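Local coordinates for quinone oxidoreductase (Thermus thermophilus, PDB 1IZ0), which probably reduces quinones with electrons from NADPH, which it binds, as a member of the medium-chain dehydrogenase/reductase superfamily, at residues Pro275-Pro278 against Glu283-Phe286. Residues are numbered along the deposited sequence; the frame is centred on the assembly and turned at random.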
ATOM      1  N   PRO A 275      -9.709   2.904 -10.065  1.00 23.60           N
ATOM      2  CA  PRO A 275     -10.123   4.096 -10.812  1.00 23.12           C
ATOM      3  C   PRO A 275      -8.893   4.844 -11.304  1.00 22.78           C
ATOM      4  O   PRO A 275      -7.954   5.087 -10.531  1.00 20.38           O
ATOM      5  CB  PRO A 275     -10.888   4.923  -9.770  1.00 25.05           C
ATOM      6  CG  PRO A 275     -11.242   3.948  -8.695  1.00 26.24           C
ATOM      7  CD  PRO A 275     -10.046   3.036  -8.639  1.00 24.46           C
ATOM      8  N   VAL A 276      -8.883   5.191 -12.587  1.00 20.60           N
ATOM      9  CA  VAL A 276      -7.775   5.949 -13.145  1.00 20.84           C
ATOM     10  C   VAL A 276      -8.300   7.336 -13.511  1.00 22.10           C
ATOM     11  O   VAL A 276      -9.233   7.470 -14.305  1.00 20.14           O
ATOM     12  CB  VAL A 276      -7.189   5.275 -14.403  1.00 21.16           C
ATOM     13  CG1 VAL A 276      -6.160   6.193 -15.042  1.00 17.82           C
ATOM     14  CG2 VAL A 276      -6.530   3.947 -14.027  1.00 20.59           C
ATOM     15  N   PHE A 277      -7.688   8.360 -12.925  1.00 22.04           N
ATOM     16  CA  PHE A 277      -8.090   9.740 -13.157  1.00 23.47           C
ATOM     17  C   PHE A 277      -7.060  10.530 -13.955  1.00 25.41           C
ATOM     18  O   PHE A 277      -5.848  10.325 -13.823  1.00 26.92           O
ATOM     19  CB  PHE A 277      -8.319  10.452 -11.819  1.00 22.55           C
ATOM     20  CG  PHE A 277      -9.438   9.874 -11.005  1.00 22.20           C
ATOM     21  CD1 PHE A 277     -10.705  10.450 -11.034  1.00 22.11           C
ATOM     22  CD2 PHE A 277      -9.242   8.724 -10.250  1.00 21.47           C
ATOM     23  CE1 PHE A 277     -11.761   9.884 -10.326  1.00 23.39           C
ATOM     24  CE2 PHE A 277     -10.291   8.148  -9.539  1.00 22.53           C
ATOM     25  CZ  PHE A 277     -11.556   8.729  -9.578  1.00 23.77           C
ATOM     26  N   PRO A 278      -7.536  11.434 -14.819  1.00 24.58           N
ATOM     27  CA  PRO A 278      -6.635  12.259 -15.624  1.00 23.50           C
ATOM     28  C   PRO A 278      -6.045  13.311 -14.678  1.00 23.49           C
ATOM     29  O   PRO A 278      -6.637  13.621 -13.647  1.00 23.07           O
ATOM     30  CB  PRO A 278      -7.566  12.885 -16.661  1.00 23.25           C
ATOM     31  CG  PRO A 278      -8.701  11.884 -16.753  1.00 27.31           C
ATOM     32  CD  PRO A 278      -8.919  11.516 -15.317  1.00 24.98           C
ATOM     33  N   GLU A 283      -8.517  16.303  -7.638  1.00 21.36           N
ATOM     34  CA  GLU A 283      -9.408  16.367  -6.486  1.00 23.10           C
ATOM     35  C   GLU A 283     -10.330  15.160  -6.463  1.00 22.24           C
ATOM     36  O   GLU A 283     -10.554  14.557  -5.415  1.00 23.47           O
ATOM     37  CB  GLU A 283     -10.221  17.669  -6.498  1.00 24.48           C
ATOM     38  CG  GLU A 283      -9.402  18.893  -6.102  1.00 27.71           C
ATOM     39  CD  GLU A 283      -9.139  18.968  -4.599  1.00 30.05           C
ATOM     40  OE1 GLU A 283      -8.892  17.913  -3.971  1.00 31.42           O
ATOM     41  OE2 GLU A 283      -9.168  20.088  -4.047  1.00 29.37           O
ATOM     42  N   ALA A 284     -10.858  14.802  -7.626  1.00 22.41           N
ATOM     43  CA  ALA A 284     -11.744  13.651  -7.733  1.00 23.14           C
ATOM     44  C   ALA A 284     -11.022  12.376  -7.274  1.00 23.23           C
ATOM     45  O   ALA A 284     -11.586  11.568  -6.528  1.00 24.50           O
ATOM     46  CB  ALA A 284     -12.222  13.495  -9.179  1.00 21.78           C
ATOM     47  N   ALA A 285      -9.776  12.200  -7.718  1.00 21.95           N
ATOM     48  CA  ALA A 285      -8.992  11.018  -7.352  1.00 20.66           C
ATOM     49  C   ALA A 285      -8.813  10.914  -5.841  1.00 19.42           C
ATOM     50  O   ALA A 285      -8.880   9.824  -5.279  1.00 18.79           O
ATOM     51  CB  ALA A 285      -7.635  11.052  -8.037  1.00 20.37           C
ATOM     52  N   PHE A 286      -8.575  12.046  -5.188  1.00 19.69           N
ATOM     53  CA  PHE A 286      -8.411  12.071  -3.737  1.00 20.30           C
ATOM     54  C   PHE A 286      -9.688  11.634  -3.029  1.00 22.59           C
ATOM     55  O   PHE A 286      -9.628  10.993  -1.977  1.00 22.66           O
ATOM     56  CB  PHE A 286      -8.010  13.473  -3.270  1.00 17.72           C
ATOM     57  CG  PHE A 286      -6.521  13.654  -3.115  1.00 19.48           C
ATOM     58  CD1 PHE A 286      -5.866  13.189  -1.972  1.00 18.25           C
ATOM     59  CD2 PHE A 286      -5.769  14.257  -4.121  1.00 17.48           C
ATOM     60  CE1 PHE A 286      -4.482  13.323  -1.834  1.00 17.32           C
ATOM     61  CE2 PHE A 286      -4.386  14.398  -3.993  1.00 18.25           C
ATOM     62  CZ  PHE A 286      -3.742  13.926  -2.843  1.00 17.33           C
TER
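The ring of Phe277 lies with one face against the backbone of the helix, where the alpha carbon of Ala285 sits almost squarely over the ring centre. That CH-pi contact measures 3.7 Å from Ala285 CA to the ring centroid, only 11° off the ring normal. The same face takes in the carbonyl carbon of Ala284, displaced toward the rim, so the aromatic plane covers the link between the two alanines. Their methyls meet different parts of the ring: Ala285 CB approaches Phe277 CD2 at 3.6 Å and also rests near CG, close to the root of the side chain, while Ala284 CB touches Phe277 CE1 at 3.8 Å and the neighbouring CD1. The ring is placed there by a first torsion that sets CG anti to the carbonyl carbon and beside the backbone N (chi1 -63°). Because Ala284 and Ala285 each carry no more than a methyl, the ring can lie face-on against the main chain between them, and no hydrogen bond joins the two segments. A leucine in place of Phe277 would have no flat face, and Ala285 CA would probably lose its CH-pi partner while a gap opened beside the two methyls. Phe277 CA and Ala285 CA, the nearest such pair across the two segments, are 6.0 Å apart, with the ring between strand and helix. Glu283, which does not touch the strand segment, forms a salt bridge with Arg45, whose cation also meets the ring of Phe286. The contact ties strand 273-278 to helix 282-288, the first two elements of a beta-alpha-beta unit completed by strand 297-301. That last strand runs parallel to 273-278, bonding through its backbone to Pro275 and Phe277, and its Val298 touches both Phe277 and Ala285, bringing all three elements together.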